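Local coordinates for protein Non-reducing end alpha-L-arabinofuranosidase BoGH43B (Bacteroides ovatus, PDB 5JOZ) that removes terminal non-reducing alpha-L-arabinofuranosyl residues from xyloglucan side branches, turning S units into X units during xyloglucan breakdown, at residues R6-T11 with G267-L272; E202-S207 with P218-L223; T337-S342 with P495-W500. All coordinates share one frame; numbering follows the deposited sequence.

Contact 1 (R6-T11 with G267-L272); sequences RNPIIT and GRETFL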
loop_
_atom_site.group_PDB
_atom_site.type_symbol
_atom_site.label_atom_id
_atom_site.label_comp_id
_atom_site.label_asym_id
_atom_site.label_seq_id
_atom_site.Cartn_x
_atom_site.Cartn_y
_atom_site.Cartn_z
ATOM N N ARG A 6 7.043 -16.503 9.530
ATOM C CA ARG A 6 6.547 -16.787 8.190
ATOM C C ARG A 6 6.440 -15.465 7.442
ATOM O O ARG A 6 5.943 -14.482 7.994
ATOM C CB ARG A 6 5.155 -17.454 8.247
ATOM N N ASN A 7 6.939 -15.453 6.206
ATOM C CA ASN A 7 6.693 -14.371 5.260
ATOM C C ASN A 7 5.289 -14.545 4.634
ATOM O O ASN A 7 4.788 -15.670 4.549
ATOM C CB ASN A 7 7.752 -14.348 4.140
ATOM C CG ASN A 7 8.945 -13.438 4.446
ATOM O OD1 ASN A 7 8.789 -12.306 4.909
ATOM N ND2 ASN A 7 10.147 -13.926 4.151
ATOM N N PRO A 8 4.654 -13.459 4.184
ATOM C CA PRO A 8 5.178 -12.084 4.279
ATOM C C PRO A 8 4.970 -11.477 5.652
ATOM O O PRO A 8 4.115 -11.935 6.397
ATOM C CB PRO A 8 4.347 -11.303 3.249
ATOM C CG PRO A 8 3.447 -12.297 2.590
ATOM C CD PRO A 8 3.383 -13.519 3.446
ATOM N N ILE A 9 5.732 -10.429 5.959
ATOM C CA ILE A 9 5.636 -9.756 7.267
ATOM C C ILE A 9 4.520 -8.702 7.330
ATOM O O ILE A 9 3.952 -8.465 8.396
ATOM C CB ILE A 9 6.994 -9.173 7.733
ATOM C CG1 ILE A 9 7.645 -8.294 6.661
ATOM C CG2 ILE A 9 7.947 -10.299 8.124
ATOM C CD1 ILE A 9 8.506 -7.213 7.240
ATOM N N ILE A 10 4.187 -8.085 6.199
ATOM C CA ILE A 10 3.042 -7.182 6.131
ATOM C C ILE A 10 2.266 -7.505 4.865
ATOM O O ILE A 10 2.802 -7.417 3.761
ATOM C CB ILE A 10 3.448 -5.684 6.147
ATOM C CG1 ILE A 10 4.621 -5.432 7.116
ATOM C CG2 ILE A 10 2.240 -4.841 6.533
ATOM C CD1 ILE A 10 5.119 -3.997 7.157
ATOM N N THR A 11 0.997 -7.862 5.042
ATOM C CA THR A 11 0.151 -8.385 3.964
ATOM C C THR A 11 -0.786 -7.324 3.441
ATOM O O THR A 11 -0.888 -6.257 4.025
ATOM C CB THR A 11 -0.682 -9.584 4.463
ATOM O OG1 THR A 11 -1.425 -9.198 5.612
ATOM C CG2 THR A 11 0.220 -10.727 4.838
ATOM N N GLY A 267 -2.224 -7.461 -4.064
ATOM C CA GLY A 267 -1.245 -6.404 -4.308
ATOM C C GLY A 267 0.162 -6.867 -3.972
ATOM O O GLY A 267 0.384 -8.030 -3.612
ATOM N N ARG A 268 1.125 -5.968 -4.109
ATOM C CA ARG A 268 2.485 -6.294 -3.735
ATOM C C ARG A 268 2.601 -6.096 -2.202
ATOM O O ARG A 268 2.186 -5.080 -1.644
ATOM C CB ARG A 268 3.491 -5.478 -4.554
ATOM C CG ARG A 268 3.414 -5.750 -6.066
ATOM C CD ARG A 268 4.138 -4.690 -6.895
ATOM N NE ARG A 268 3.516 -3.355 -6.763
ATOM C CZ ARG A 268 4.138 -2.182 -6.925
ATOM N NH1 ARG A 268 5.431 -2.105 -7.245
ATOM N NH2 ARG A 268 3.455 -1.057 -6.758
ATOM N N GLU A 269 3.115 -7.124 -1.540
ATOM C CA GLU A 269 3.222 -7.187 -0.090
ATOM C C GLU A 269 4.696 -7.061 0.319
ATOM O O GLU A 269 5.579 -7.074 -0.536
ATOM C CB GLU A 269 2.603 -8.512 0.374
ATOM C CG GLU A 269 1.123 -8.575 0.025
ATOM C CD GLU A 269 0.482 -9.933 0.237
ATOM O OE1 GLU A 269 0.741 -10.843 -0.577
ATOM O OE2 GLU A 269 -0.324 -10.071 1.189
ATOM N N THR A 270 4.944 -6.959 1.625
ATOM C CA THR A 270 6.270 -6.715 2.169
ATOM C C THR A 270 6.843 -7.966 2.816
ATOM O O THR A 270 6.191 -8.609 3.618
ATOM C CB THR A 270 6.231 -5.570 3.192
ATOM O OG1 THR A 270 5.886 -4.356 2.524
ATOM C CG2 THR A 270 7.585 -5.376 3.874
ATOM N N PHE A 271 8.097 -8.253 2.488
ATOM C CA PHE A 271 8.796 -9.462 2.887
ATOM C C PHE A 271 10.061 -9.096 3.662
ATOM O O PHE A 271 10.534 -7.954 3.612
ATOM C CB PHE A 271 9.167 -10.281 1.644
ATOM C CG PHE A 271 7.976 -10.826 0.896
ATOM C CD1 PHE A 271 7.224 -10.008 0.066
ATOM C CD2 PHE A 271 7.604 -12.159 1.033
ATOM C CE1 PHE A 271 6.121 -10.503 -0.615
ATOM C CE2 PHE A 271 6.506 -12.666 0.360
ATOM C CZ PHE A 271 5.761 -11.837 -0.473
ATOM N N LEU A 272 10.603 -10.089 4.362
ATOM C CA LEU A 272 11.798 -9.938 5.198
ATOM C C LEU A 272 12.757 -11.075 4.889
ATOM O O LEU A 272 12.341 -12.240 4.868
ATOM C CB LEU A 272 11.403 -9.993 6.677
ATOM C CG LEU A 272 12.497 -9.785 7.733
ATOM C CD1 LEU A 272 13.130 -8.402 7.589
ATOM C CD2 LEU A 272 11.890 -9.940 9.115
#

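Contact 2 (E202-S207 with P218-L223); sequences EVIQRS and PVNPVL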
loop_
_atom_site.group_PDB
_atom_site.type_symbol
_atom_site.label_atom_id
_atom_site.label_comp_id
_atom_site.label_asym_id
_atom_site.label_seq_id
_atom_site.Cartn_x
_atom_site.Cartn_y
_atom_site.Cartn_z
ATOM N N GLU A 202 16.884 -7.861 -7.276
ATOM C CA GLU A 202 17.678 -6.789 -6.680
ATOM C C GLU A 202 19.125 -7.033 -7.051
ATOM O O GLU A 202 19.585 -8.172 -7.012
ATOM C CB GLU A 202 17.531 -6.767 -5.169
ATOM C CG GLU A 202 18.012 -5.479 -4.519
ATOM C CD GLU A 202 17.080 -4.289 -4.707
ATOM O OE1 GLU A 202 15.935 -4.457 -5.165
ATOM O OE2 GLU A 202 17.495 -3.166 -4.362
ATOM N N VAL A 203 19.830 -5.965 -7.420
ATOM C CA VAL A 203 21.252 -6.037 -7.791
ATOM C C VAL A 203 22.039 -4.973 -7.036
ATOM O O VAL A 203 21.462 -4.026 -6.517
ATOM C CB VAL A 203 21.473 -5.899 -9.325
ATOM C CG1 VAL A 203 20.672 -6.953 -10.079
ATOM C CG2 VAL A 203 21.149 -4.497 -9.845
ATOM N N ILE A 204 23.358 -5.128 -6.965
ATOM C CA ILE A 204 24.194 -4.162 -6.238
ATOM C C ILE A 204 25.525 -3.885 -6.945
ATOM O O ILE A 204 25.994 -4.686 -7.749
ATOM C CB ILE A 204 24.372 -4.597 -4.763
ATOM C CG1 ILE A 204 24.828 -3.417 -3.882
ATOM C CG2 ILE A 204 25.287 -5.801 -4.648
ATOM C CD1 ILE A 204 24.729 -3.688 -2.392
ATOM N N GLN A 205 26.084 -2.710 -6.669
ATOM C CA GLN A 205 27.402 -2.301 -7.160
ATOM C C GLN A 205 28.041 -1.363 -6.138
ATOM O O GLN A 205 27.344 -0.814 -5.274
ATOM C CB GLN A 205 27.268 -1.605 -8.519
ATOM C CG GLN A 205 26.272 -0.452 -8.544
ATOM C CD GLN A 205 26.030 0.076 -9.945
ATOM O OE1 GLN A 205 26.961 0.462 -10.643
ATOM N NE2 GLN A 205 24.770 0.096 -10.361
ATOM N N ARG A 206 29.357 -1.177 -6.228
ATOM C CA ARG A 206 30.072 -0.377 -5.240
ATOM C C ARG A 206 31.257 0.412 -5.807
ATOM O O ARG A 206 31.766 0.128 -6.894
ATOM C CB ARG A 206 30.524 -1.260 -4.073
ATOM C CG ARG A 206 31.878 -1.936 -4.259
ATOM C CD ARG A 206 32.084 -3.051 -3.250
ATOM N NE ARG A 206 33.302 -3.802 -3.500
ATOM C CZ ARG A 206 33.713 -4.863 -2.800
ATOM N NH1 ARG A 206 33.004 -5.337 -1.773
ATOM N NH2 ARG A 206 34.853 -5.465 -3.138
ATOM N N SER A 207 31.687 1.402 -5.033
ATOM C CA SER A 207 32.822 2.241 -5.390
ATOM C C SER A 207 33.563 2.700 -4.132
ATOM O O SER A 207 32.985 2.758 -3.054
ATOM C CB SER A 207 32.316 3.434 -6.189
ATOM O OG SER A 207 33.329 4.402 -6.384
ATOM N N PRO A 218 29.964 -9.610 -8.049
ATOM C CA PRO A 218 30.145 -10.914 -8.689
ATOM C C PRO A 218 29.100 -11.957 -8.265
ATOM O O PRO A 218 29.060 -13.042 -8.840
ATOM C CB PRO A 218 31.544 -11.348 -8.222
ATOM C CG PRO A 218 31.733 -10.683 -6.905
ATOM C CD PRO A 218 30.921 -9.401 -6.941
ATOM N N VAL A 219 28.291 -11.656 -7.254
ATOM C CA VAL A 219 27.229 -12.558 -6.834
ATOM C C VAL A 219 25.856 -11.883 -6.960
ATOM O O VAL A 219 24.946 -12.170 -6.198
ATOM C CB VAL A 219 27.491 -13.137 -5.423
ATOM C CG1 VAL A 219 28.812 -13.908 -5.417
ATOM C CG2 VAL A 219 27.474 -12.064 -4.332
ATOM N N ASN A 220 25.702 -11.010 -7.956
ATOM C CA ASN A 220 24.367 -10.575 -8.368
ATOM C C ASN A 220 23.530 -11.771 -8.864
ATOM O O ASN A 220 24.092 -12.693 -9.455
ATOM C CB ASN A 220 24.441 -9.489 -9.438
ATOM C CG ASN A 220 24.548 -8.093 -8.837
ATOM O OD1 ASN A 220 24.120 -7.861 -7.706
ATOM N ND2 ASN A 220 25.125 -7.155 -9.589
ATOM N N PRO A 221 22.220 -11.794 -8.604
ATOM C CA PRO A 221 21.485 -10.779 -7.865
ATOM C C PRO A 221 21.530 -10.957 -6.344
ATOM O O PRO A 221 21.863 -12.037 -5.835
ATOM C CB PRO A 221 20.057 -10.994 -8.358
ATOM C CG PRO A 221 19.974 -12.457 -8.594
ATOM C CD PRO A 221 21.354 -12.936 -8.948
ATOM N N VAL A 222 21.152 -9.898 -5.634
ATOM C CA VAL A 222 21.115 -9.902 -4.178
ATOM C C VAL A 222 19.925 -10.739 -3.690
ATOM O O VAL A 222 20.055 -11.570 -2.781
ATOM C CB VAL A 222 21.048 -8.463 -3.629
ATOM C CG1 VAL A 222 20.796 -8.459 -2.125
ATOM C CG2 VAL A 222 22.342 -7.718 -3.977
ATOM N N LEU A 223 18.767 -10.495 -4.283
ATOM C CA LEU A 223 17.583 -11.308 -4.011
ATOM C C LEU A 223 16.697 -11.353 -5.247
ATOM O O LEU A 223 16.572 -10.360 -5.957
ATOM C CB LEU A 223 16.818 -10.835 -2.760
ATOM C CG LEU A 223 16.516 -9.344 -2.642
ATOM C CD1 LEU A 223 15.198 -8.950 -3.289
ATOM C CD2 LEU A 223 16.479 -8.958 -1.176
#

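Contact 3 (T337-S342 with P495-W500); sequences TEKPGS and PADFDW. With CA (calcium ion), chain C.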
loop_
_atom_site.group_PDB
_atom_site.type_symbol
_atom_site.label_atom_id
_atom_site.label_comp_id
_atom_site.label_asym_id
_atom_site.label_seq_id
_atom_site.Cartn_x
_atom_site.Cartn_y
_atom_site.Cartn_z
ATOM N N THR A 337 -19.391 11.720 14.492
ATOM C CA THR A 337 -19.966 12.647 15.481
ATOM C C THR A 337 -21.490 12.705 15.437
ATOM O O THR A 337 -22.147 12.777 16.468
ATOM C CB THR A 337 -19.514 14.095 15.164
ATOM O OG1 THR A 337 -18.100 14.134 15.029
ATOM C CG2 THR A 337 -19.952 15.081 16.250
ATOM N N GLU A 338 -22.017 12.703 14.213
ATOM C CA GLU A 338 -23.372 13.128 13.897
ATOM C C GLU A 338 -24.417 12.076 14.287
ATOM O O GLU A 338 -25.540 12.420 14.674
ATOM C CB GLU A 338 -23.425 13.420 12.403
ATOM C CG GLU A 338 -24.699 14.054 11.883
ATOM C CD GLU A 338 -24.568 14.514 10.434
ATOM O OE1 GLU A 338 -23.495 15.075 10.071
ATOM O OE2 GLU A 338 -25.540 14.319 9.657
ATOM N N LYS A 339 -24.051 10.799 14.167
ATOM C CA LYS A 339 -24.809 9.711 14.786
ATOM C C LYS A 339 -23.845 8.888 15.636
ATOM O O LYS A 339 -23.315 7.892 15.156
ATOM C CB LYS A 339 -25.494 8.852 13.723
ATOM C CG LYS A 339 -26.328 7.686 14.257
ATOM C CD LYS A 339 -27.550 8.148 15.043
ATOM C CE LYS A 339 -28.314 6.985 15.668
ATOM N NZ LYS A 339 -28.864 6.050 14.653
ATOM N N PRO A 340 -23.607 9.304 16.901
ATOM C CA PRO A 340 -22.641 8.594 17.757
ATOM C C PRO A 340 -22.875 7.089 17.769
ATOM O O PRO A 340 -24.014 6.646 17.885
ATOM C CB PRO A 340 -22.880 9.185 19.158
ATOM C CG PRO A 340 -23.579 10.496 18.929
ATOM C CD PRO A 340 -24.315 10.377 17.629
ATOM N N GLY A 341 -21.804 6.320 17.613
ATOM C CA GLY A 341 -21.899 4.860 17.557
ATOM C C GLY A 341 -22.038 4.322 16.151
ATOM O O GLY A 341 -22.021 3.102 15.953
ATOM N N SER A 342 -22.156 5.213 15.168
ATOM C CA SER A 342 -22.215 4.804 13.776
ATOM C C SER A 342 -21.249 5.620 12.936
ATOM O O SER A 342 -21.003 6.791 13.241
ATOM C CB SER A 342 -23.630 4.982 13.231
ATOM O OG SER A 342 -24.487 3.990 13.730
ATOM N N PRO A 495 -28.572 9.632 4.692
ATOM C CA PRO A 495 -27.284 9.036 4.992
ATOM C C PRO A 495 -27.353 7.507 5.093
ATOM O O PRO A 495 -28.423 6.952 5.345
ATOM C CB PRO A 495 -26.932 9.634 6.359
ATOM C CG PRO A 495 -28.234 9.984 6.976
ATOM C CD PRO A 495 -29.126 10.377 5.839
ATOM N N ALA A 496 -26.213 6.852 4.880
ATOM C CA ALA A 496 -26.058 5.429 5.157
ATOM C C ALA A 496 -25.258 5.300 6.454
ATOM O O ALA A 496 -24.122 5.752 6.515
ATOM C CB ALA A 496 -25.343 4.745 4.012
ATOM N N ASP A 497 -25.863 4.709 7.480
ATOM C CA ASP A 497 -25.260 4.602 8.803
ATOM C C ASP A 497 -24.762 3.187 9.034
ATOM O O ASP A 497 -25.542 2.238 9.031
ATOM C CB ASP A 497 -26.282 4.958 9.884
ATOM C CG ASP A 497 -26.649 6.443 9.888
ATOM O OD1 ASP A 497 -25.962 7.269 9.249
ATOM O OD2 ASP A 497 -27.627 6.804 10.558
ATOM N N PHE A 498 -23.455 3.057 9.227
ATOM C CA PHE A 498 -22.817 1.770 9.483
ATOM C C PHE A 498 -22.560 1.659 10.971
ATOM O O PHE A 498 -21.711 2.365 11.505
ATOM C CB PHE A 498 -21.506 1.664 8.703
ATOM C CG PHE A 498 -21.703 1.635 7.217
ATOM C CD1 PHE A 498 -21.911 2.805 6.513
ATOM C CD2 PHE A 498 -21.725 0.437 6.534
ATOM C CE1 PHE A 498 -22.109 2.780 5.146
ATOM C CE2 PHE A 498 -21.918 0.402 5.160
ATOM C CZ PHE A 498 -22.104 1.570 4.464
ATOM N N ASP A 499 -23.303 0.781 11.629
ATOM C CA ASP A 499 -23.196 0.577 13.068
ATOM C C ASP A 499 -21.866 -0.107 13.410
ATOM O O ASP A 499 -21.202 0.256 14.379
ATOM C CB ASP A 499 -24.373 -0.276 13.559
ATOM C CG ASP A 499 -24.546 -0.245 15.066
ATOM O OD1 ASP A 499 -23.798 0.474 15.768
ATOM O OD2 ASP A 499 -25.451 -0.951 15.553
ATOM N N TRP A 500 -21.487 -1.101 12.623
ATOM C CA TRP A 500 -20.198 -1.746 12.805
ATOM C C TRP A 500 -19.694 -2.367 11.516
ATOM O O TRP A 500 -20.424 -2.418 10.529
ATOM C CB TRP A 500 -20.258 -2.779 13.935
ATOM C CG TRP A 500 -21.425 -3.741 13.905
ATOM C CD1 TRP A 500 -22.546 -3.685 14.682
ATOM C CD2 TRP A 500 -21.561 -4.908 13.090
ATOM N NE1 TRP A 500 -23.376 -4.735 14.395
ATOM C CE2 TRP A 500 -22.793 -5.511 13.431
ATOM C CE3 TRP A 500 -20.755 -5.519 12.121
ATOM C CZ2 TRP A 500 -23.247 -6.690 12.822
ATOM C CZ3 TRP A 500 -21.211 -6.686 11.505
ATOM C CH2 TRP A 500 -22.453 -7.251 11.851
HETATM CA CA CA C . -21.585 0.901 16.628
HETATM O O HOH W 1 -21.405 -1.416 17.227
HETATM O O HOH W 2 -21.676 1.492 18.977
#

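Contact 1 (R6-T11 with G267-L272)
The carboxamide of N7 grips the backbone of L272 at two points. Its OD1 accepts from L272 N at 2.9 Å, while ND2 gives a nearly straight bond, 170° at the hydrogen, to L272 O; that acceptor lies in the amide plane of N7. The cis peptide bond before P8 leads into a proline that sets its CB over one face of the F271 ring, 4.0 Å from the centroid, a CH-pi contact displaced toward the rim. In I9, chi1 of 52° puts CG2 opposite the carbonyl carbon, beside the backbone N, and so against L272 CB at 3.8 Å. T270 N bonds to I10 O at 3.1 Å, and T270 O takes two weak bonds, from I9 N and I10 N. E269 OE2 lies against T11 CA and CB, but its polar partners are G12 N and, as a salt bridge, R257.

Further out, N7 ND2 also reaches Q292 O, F233 packs edge-to-face with F271, and T270 OG1 bonds to N14 O; the T270 side chain lies about 8 Å from that of D16, the inferred proton acceptor. I9 and I10, both facing T270, make a classic beta bulge, tying the N-terminal segment to strand 269-277 of the family 43 catalytic domain.

Contact 2 (E202-S207 with P218-L223)
E202 and V222 meet through their backbones, V222 N bonding to E202 O at 2.7 Å, where the chain of 218-223 runs back roughly antiparallel to strand 201-207, the touching parts 141° apart. A second backbone bond, from E202 N to L223 O at 2.8 Å, is almost straight. Beyond P221, which follows a cis peptide bond and rests CB on E202 O, the backbones part and N220 bridges the gap with its side chain. N220 OD1 accepts from I204 N at 2.9 Å; N220 ND2 donates to I204 O at 3.2 Å, in the carbonyl plane on a lone pair. With an alanine in place of N220, I204 N is likely to lose this acceptor, and the backbone around 220 would be less firmly tied to I204.

I204 CG2 packs against V222 CG2 at 3.6 Å, and L223 CD1 against E202 CB at 3.7 Å. E202 turns its CG opposite the backbone N (chi1 -164°) and bends at chi2, which takes its carboxylate to A239 N; its side chain lies about 8 Å from that of E176, the inferred proton donor. Four hydrogen bonds thus join apolar contacts here, and one carboxamide imitates a peptide group, serving both backbone polar atoms of I204.

Contact 3 (T337-S342 with P495-W500)
Metal coordination is what joins G341 to D499. The calcium ion takes G341 O at 2.3 Å from the loop, and D499 supplies two oxygens from the strand, its backbone O and its side-chain OD1, each at 2.4 Å. With CG anti to the backbone N (chi1 -165°), the D499 carboxylate turns back so that OD1 and O of the same residue clasp the ion as a chelate. Two waters and D313 O bring the count to six. G341 O and D499 OD1 are drawn to 3.2 Å of each other, an approach the shared cation makes tolerable. The other carboxylate oxygen, OD2, forms a salt bridge with K375, which probably helps fix the rotation of the group.

Backbone geometry presents the loop's ligand. A type II turn runs from K339 to S342, closed by S342 N bonding to K339 O, and G341 sits in it with phi 92°, where a CB would press on the preceding carbonyl.

Van der Waals and CH contacts complete the join. S342 packs on the strand backbone: its CA lies 3.4 Å from F498 O in a bent CA-H...O contact, and OG rests near D499 CA.

Charge plays a lesser part. K339 crosses D497 at about a right angle, CG 4.0 Å from OD2, and its NZ is too far for a salt bridge; D497 pairs instead with R344.

Without calcium, the gathered oxygens would probably repel one another, so the metal is likely to act as a clamp between this loop and strand 496-505, beside the backbone bonding of F498 with L343.

Contacts 1 and 2 belong to the family 43 catalytic domain, contact 3 to the C-terminal concanavalin A-like domain. Along the chain, contact 2 falls between the two segments of contact 1, and contact 3 follows both. Centre to centre, contacts 1 and 2 are about 22 Å apart, contacts 1 and 3 about 34 Å, and contacts 2 and 3 about 53 Å. Strands 201-207 and 269-277 sit in separate four-stranded antiparallel sheets, consistent with the five-bladed beta-propeller of this family; contact 1 brings the chain's start to the last blade, whereas contact 2 ties the loop after one blade's strands back to strand 201-207. The first two thus shape the domain carrying the inferred catalytic residues, while the calcium site lies away from them.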